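Local coordinates for protein probable acetyltransferase (Bacillus subtilis, PDB 1NSL) that probably transfers acetyl groups to protein N-termini, perhaps those of ribosomal proteins, as a putative N-acetyltransferase of the GNAT family, at residues Ile11-Leu16 / Ala71-Asp76; Ala132-Val137 / His168-Tyr173. One frame throughout, in Å; residues are numbered along the deposited sequence.

Contact 1: residues Ile11-Leu16 / Ala71-Asp76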
loop_
_atom_site.group_PDB
_atom_site.type_symbol
_atom_site.label_atom_id
_atom_site.label_comp_id
_atom_site.label_asym_id
_atom_site.label_seq_id
_atom_site.Cartn_x
_atom_site.Cartn_y
_atom_site.Cartn_z
ATOM N N ILE C 11 23.602 11.953 27.797
ATOM C CA ILE C 11 23.135 12.006 26.426
ATOM C C ILE C 11 22.666 10.672 25.944
ATOM O O ILE C 11 23.446 9.692 25.982
ATOM C CB ILE C 11 24.279 12.434 25.526
ATOM C CG1 ILE C 11 24.601 13.911 25.726
ATOM C CG2 ILE C 11 23.919 12.238 24.101
ATOM C CD1 ILE C 11 25.900 14.305 25.025
ATOM N N THR C 12 21.410 10.611 25.494
ATOM C CA THR C 12 20.930 9.367 24.926
ATOM C C THR C 12 20.319 9.576 23.547
ATOM O O THR C 12 19.803 10.657 23.263
ATOM C CB THR C 12 19.991 8.631 25.882
ATOM O OG1 THR C 12 18.926 9.498 26.288
ATOM C CG2 THR C 12 20.685 8.348 27.202
ATOM N N ILE C 13 20.433 8.555 22.689
ATOM C CA ILE C 13 19.931 8.620 21.323
ATOM C C ILE C 13 18.795 7.642 21.188
ATOM O O ILE C 13 18.924 6.507 21.656
ATOM C CB ILE C 13 21.027 8.235 20.324
ATOM C CG1 ILE C 13 22.225 9.169 20.466
ATOM C CG2 ILE C 13 20.510 8.309 18.933
ATOM C CD1 ILE C 13 23.286 8.983 19.417
ATOM N N ARG C 14 17.676 8.017 20.566
ATOM C CA ARG C 14 16.605 7.013 20.383
ATOM C C ARG C 14 15.717 7.284 19.202
ATOM O O ARG C 14 15.682 8.388 18.703
ATOM C CB ARG C 14 15.779 6.887 21.626
ATOM C CG ARG C 14 14.690 7.860 21.752
ATOM C CD ARG C 14 13.896 7.636 23.017
ATOM N NE ARG C 14 13.164 8.793 23.539
ATOM C CZ ARG C 14 12.243 9.489 22.886
ATOM N NH1 ARG C 14 11.919 9.197 21.636
ATOM N NH2 ARG C 14 11.636 10.490 23.491
ATOM N N LEU C 15 15.064 6.262 18.679
ATOM C CA LEU C 15 14.178 6.499 17.553
ATOM C C LEU C 15 13.151 7.355 18.162
ATOM O O LEU C 15 12.914 7.238 19.333
ATOM C CB LEU C 15 13.484 5.244 17.086
ATOM C CG LEU C 15 14.011 4.473 15.872
ATOM C CD1 LEU C 15 13.107 3.203 15.689
ATOM C CD2 LEU C 15 13.945 5.284 14.624
ATOM N N LEU C 16 12.571 8.265 17.391
ATOM C CA LEU C 16 11.510 9.091 17.959
ATOM C C LEU C 16 10.237 8.252 17.908
ATOM O O LEU C 16 10.185 7.271 17.202
ATOM C CB LEU C 16 11.324 10.351 17.130
ATOM C CG LEU C 16 12.483 11.308 17.163
ATOM C CD1 LEU C 16 12.709 12.054 15.808
ATOM C CD2 LEU C 16 12.254 12.280 18.286
ATOM N N ALA C 71 16.872 9.984 14.435
ATOM C CA ALA C 71 16.727 9.798 15.885
ATOM C C ALA C 71 16.620 11.059 16.711
ATOM O O ALA C 71 17.021 12.127 16.293
ATOM C CB ALA C 71 17.902 8.952 16.422
ATOM N N GLY C 72 16.148 10.924 17.933
ATOM C CA GLY C 72 16.130 12.085 18.790
ATOM C C GLY C 72 17.353 12.188 19.691
ATOM O O GLY C 72 17.890 11.168 20.117
ATOM N N LEU C 73 17.802 13.415 19.956
ATOM C CA LEU C 73 18.850 13.680 20.938
ATOM C C LEU C 73 18.167 14.067 22.252
ATOM O O LEU C 73 17.287 14.929 22.315
ATOM C CB LEU C 73 19.847 14.747 20.448
ATOM C CG LEU C 73 20.701 14.134 19.316
ATOM C CD1 LEU C 73 21.411 15.093 18.416
ATOM C CD2 LEU C 73 21.648 13.095 19.868
ATOM N N LEU C 74 18.553 13.382 23.319
ATOM C CA LEU C 74 17.955 13.630 24.613
ATOM C C LEU C 74 19.080 13.986 25.515
ATOM O O LEU C 74 20.042 13.243 25.596
ATOM C CB LEU C 74 17.350 12.356 25.201
ATOM C CG LEU C 74 16.450 11.408 24.440
ATOM C CD1 LEU C 74 16.061 10.187 25.304
ATOM C CD2 LEU C 74 15.234 12.126 23.954
ATOM N N TYR C 75 18.958 15.111 26.203
ATOM C CA TYR C 75 19.895 15.509 27.238
ATOM C C TYR C 75 19.168 15.274 28.552
ATOM O O TYR C 75 18.106 15.831 28.816
ATOM C CB TYR C 75 20.325 16.983 27.104
ATOM C CG TYR C 75 21.139 17.479 28.298
ATOM C CD1 TYR C 75 20.514 17.857 29.490
ATOM C CD2 TYR C 75 22.500 17.561 28.239
ATOM C CE1 TYR C 75 21.236 18.291 30.583
ATOM C CE2 TYR C 75 23.245 18.003 29.342
ATOM C CZ TYR C 75 22.616 18.358 30.511
ATOM O OH TYR C 75 23.397 18.773 31.605
ATOM N N ASP C 76 19.729 14.422 29.382
ATOM C CA ASP C 76 19.119 14.152 30.675
ATOM C C ASP C 76 17.671 13.808 30.657
ATOM O O ASP C 76 16.967 14.054 31.618
ATOM C CB ASP C 76 19.348 15.301 31.635
ATOM C CG ASP C 76 20.646 15.158 32.356
ATOM O OD1 ASP C 76 20.893 14.054 32.881
ATOM O OD2 ASP C 76 21.493 16.059 32.416
#
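Residues Ile11-Leu16 and Ala71-Asp76 pair as neighbouring antiparallel strands in the N-terminal half of the central sheet, the axes of the two segments at 154°. Thr12 with Leu74 and Arg14 with Gly72 are hydrogen-bonded pairs, each closed by two backbone bonds; Thr12 N reaches Leu74 O at 3.0 Å. Between them Ile13 and Leu73, a non-hydrogen-bonded pair, lie side by side, CG1 of Ile13 4.0 Å from CD2 of Leu73, and both rest on Ala114 of helix 110-124, a buried face suited to branched aliphatic residues. On the other face Leu74 is the hub: OG1 of Thr12 rests against its CB and CD1. Chi1 of Arg14 (85°) sets CG between the backbone N and the carbonyl carbon, and from there the chain extends across Leu74 at about a right angle, NE of Arg14 lying 3.7 Å from CD1 of Leu74. Arg14 NH1 donates to Leu15 O at 3.2 Å, almost in the guanidinium plane, and bridges to Asp20. A serine in place of Arg14 would probably leave Asp20 without its positive mate and uncover the methyls of Leu74 on which the guanidinium lies. Gly72 leaves room for Leu16, whose CD2 sits 3.9 Å from Gly72 CA. Strand 5-6 lies beyond Ile13 and strand 78-89 beyond Leu73. Two strands paired side by side, yet separated in sequence by two helices, are characteristic of the N-terminal half of the GNAT fold.

Contact 2: residues Ala132-Val137 / His168-Tyr173; sequences AICAAV and HDLVYY
In the C-terminal half of the GNAT sheet, Ala132-Val137 and His168-Tyr173 join strand 130-136 to strand 166-176 as antiparallel neighbours. Ile133 with Tyr173 and Ala135 with Val171 are the hydrogen-bonded pairs; Ile133 N lies 2.8 Å from Tyr173 O, and Val171 N 3.0 Å from Ala135 O. A fifth backbone bond, Val137 N to Asp169 O at 2.9 Å, carries the pairing past the end of the strand, where CG2 of Val137 lies alongside CB of Asp169. A sulfur-aromatic contact marks the non-hydrogen-bonded pair Cys134 and Tyr172. The Cys134 CB sits over the centre of the Tyr172 ring, 3.8 Å from the centroid, in a CH-pi contact. With chi1 at 85°, SG stands between the backbone N and the carbonyl carbon, which keeps it above the same ring, 4.4 Å from the centroid, and brings it to 4.0 Å from CD1 of Leu170. A small, polarisable cysteine suits this place because a flat ring can lie directly against it. On the opposite face the methyl of Ala135 touches Ser142 of helix 140-149, its small size suiting a place under that helix, and Tyr173 meets Ile133 O with its ring edge. The Tyr173 hydroxyl bonds to Arg143 of the same helix, while Asp169 OD1 accepts from Asp159 N. Helix 140-149 thus covers the face of Ile133, Ala135, Val171 and Tyr173; Leu39 touches Cys134 and Leu170 on the other, and the pair runs between strands 94-101 and 152-163.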
loop_
_atom_site.group_PDB
_atom_site.type_symbol
_atom_site.label_atom_id
_atom_site.label_comp_id
_atom_site.label_asym_id
_atom_site.label_seq_id
_atom_site.Cartn_x
_atom_site.Cartn_y
_atom_site.Cartn_z
ATOM N N ALA C 132 29.887 10.925 5.373
ATOM C CA ALA C 132 30.153 12.356 5.164
ATOM C C ALA C 132 29.284 13.231 6.006
ATOM O O ALA C 132 28.258 12.781 6.534
ATOM C CB ALA C 132 30.011 12.730 3.721
ATOM N N ILE C 133 29.686 14.479 6.140
ATOM C CA ILE C 133 28.849 15.455 6.790
ATOM C C ILE C 133 28.921 16.730 5.978
ATOM O O ILE C 133 29.988 17.154 5.540
ATOM C CB ILE C 133 29.371 15.776 8.174
ATOM C CG1 ILE C 133 28.971 14.723 9.204
ATOM C CG2 ILE C 133 28.886 17.146 8.634
ATOM C CD1 ILE C 133 29.777 14.906 10.550
ATOM N N CYS C 134 27.796 17.385 5.766
ATOM C CA CYS C 134 27.921 18.617 5.058
ATOM C C CYS C 134 27.275 19.765 5.811
ATOM O O CYS C 134 26.573 19.548 6.787
ATOM C CB CYS C 134 27.497 18.438 3.625
ATOM S SG CYS C 134 25.805 18.591 3.387
ATOM N N ALA C 135 27.540 20.993 5.424
ATOM C CA ALA C 135 26.981 22.070 6.211
ATOM C C ALA C 135 27.114 23.369 5.493
ATOM O O ALA C 135 27.927 23.506 4.560
ATOM C CB ALA C 135 27.686 22.170 7.524
ATOM N N ALA C 136 26.360 24.338 5.965
ATOM C CA ALA C 136 26.380 25.617 5.319
ATOM C C ALA C 136 27.681 26.235 5.606
ATOM O O ALA C 136 28.125 26.271 6.728
ATOM C CB ALA C 136 25.278 26.472 5.827
ATOM N N VAL C 137 28.294 26.736 4.550
ATOM C CA VAL C 137 29.647 27.333 4.554
ATOM C C VAL C 137 29.956 28.239 5.704
ATOM O O VAL C 137 31.105 28.271 6.223
ATOM C CB VAL C 137 29.882 28.134 3.255
ATOM C CG1 VAL C 137 30.576 29.376 3.529
ATOM C CG2 VAL C 137 30.750 27.355 2.360
ATOM N N HIS C 168 23.358 29.670 -0.653
ATOM C CA HIS C 168 24.628 29.628 0.063
ATOM C C HIS C 168 25.288 28.343 -0.334
ATOM O O HIS C 168 24.628 27.409 -0.736
ATOM C CB HIS C 168 24.433 29.509 1.565
ATOM C CG HIS C 168 23.717 30.654 2.190
ATOM N ND1 HIS C 168 24.362 31.794 2.607
ATOM C CD2 HIS C 168 22.417 30.827 2.501
ATOM C CE1 HIS C 168 23.487 32.633 3.132
ATOM N NE2 HIS C 168 22.297 32.064 3.086
ATOM N N ASP C 169 26.601 28.269 -0.187
ATOM C CA ASP C 169 27.341 27.064 -0.533
ATOM C C ASP C 169 27.357 26.083 0.597
ATOM O O ASP C 169 27.357 26.407 1.778
ATOM C CB ASP C 169 28.792 27.372 -0.888
ATOM C CG ASP C 169 28.914 28.177 -2.126
ATOM O OD1 ASP C 169 27.936 28.184 -2.875
ATOM O OD2 ASP C 169 29.928 28.845 -2.450
ATOM N N LEU C 170 27.395 24.844 0.179
ATOM C CA LEU C 170 27.512 23.743 1.064
ATOM C C LEU C 170 28.975 23.313 0.985
ATOM O O LEU C 170 29.554 23.221 -0.102
ATOM C CB LEU C 170 26.642 22.671 0.498
ATOM C CG LEU C 170 25.221 22.569 0.998
ATOM C CD1 LEU C 170 24.530 21.212 0.632
ATOM C CD2 LEU C 170 25.410 22.713 2.497
ATOM N N VAL C 171 29.607 23.103 2.121
ATOM C CA VAL C 171 30.896 22.465 2.062
ATOM C C VAL C 171 30.797 20.998 2.557
ATOM O O VAL C 171 30.126 20.728 3.548
ATOM C CB VAL C 171 31.862 23.176 2.903
ATOM C CG1 VAL C 171 31.339 23.264 4.280
ATOM C CG2 VAL C 171 33.145 22.418 2.897
ATOM N N TYR C 172 31.449 20.054 1.874
ATOM C CA TYR C 172 31.366 18.666 2.258
ATOM C C TYR C 172 32.571 18.270 3.080
ATOM O O TYR C 172 33.623 18.823 2.861
ATOM C CB TYR C 172 31.346 17.824 0.987
ATOM C CG TYR C 172 29.993 17.774 0.477
ATOM C CD1 TYR C 172 29.444 18.865 -0.135
ATOM C CD2 TYR C 172 29.187 16.708 0.743
ATOM C CE1 TYR C 172 28.113 18.864 -0.526
ATOM C CE2 TYR C 172 27.883 16.705 0.349
ATOM C CZ TYR C 172 27.363 17.786 -0.284
ATOM O OH TYR C 172 26.064 17.792 -0.668
ATOM N N TYR C 173 32.398 17.295 3.986
ATOM C CA TYR C 173 33.458 16.682 4.781
ATOM C C TYR C 173 33.293 15.139 4.818
ATOM O O TYR C 173 32.181 14.673 4.870
ATOM C CB TYR C 173 33.376 17.156 6.220
ATOM C CG TYR C 173 33.744 18.591 6.578
ATOM C CD1 TYR C 173 32.775 19.554 6.665
ATOM C CD2 TYR C 173 35.050 18.949 6.932
ATOM C CE1 TYR C 173 33.058 20.841 7.062
ATOM C CE2 TYR C 173 35.372 20.268 7.344
ATOM C CZ TYR C 173 34.344 21.212 7.407
ATOM O OH TYR C 173 34.577 22.529 7.776
#

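Overall arrangement
Contacts 1 and 2 are two pairings in one mixed sheet, on opposite sides of the chain's centre: their own centres are 24 Å apart, and their nearest atoms about 11 Å. Strands 78-89 and 94-101 lie between them. Each contact has a helix against one face, helix 110-124 at contact 1 and helix 140-149 at contact 2. Strands 94-101 and 130-136 run parallel, and in GNAT enzymes the opening between them receives acetyl-CoA; contact 2 therefore probably borders the cofactor site. Contact 1 probably comes near it too, Tyr75 meeting Lys108 in the loop before helix 110-124 that in GNAT enzymes holds the cofactor pyrophosphate; Phe3 and Tyr63 of a neighbouring subunit also pack against contact 1.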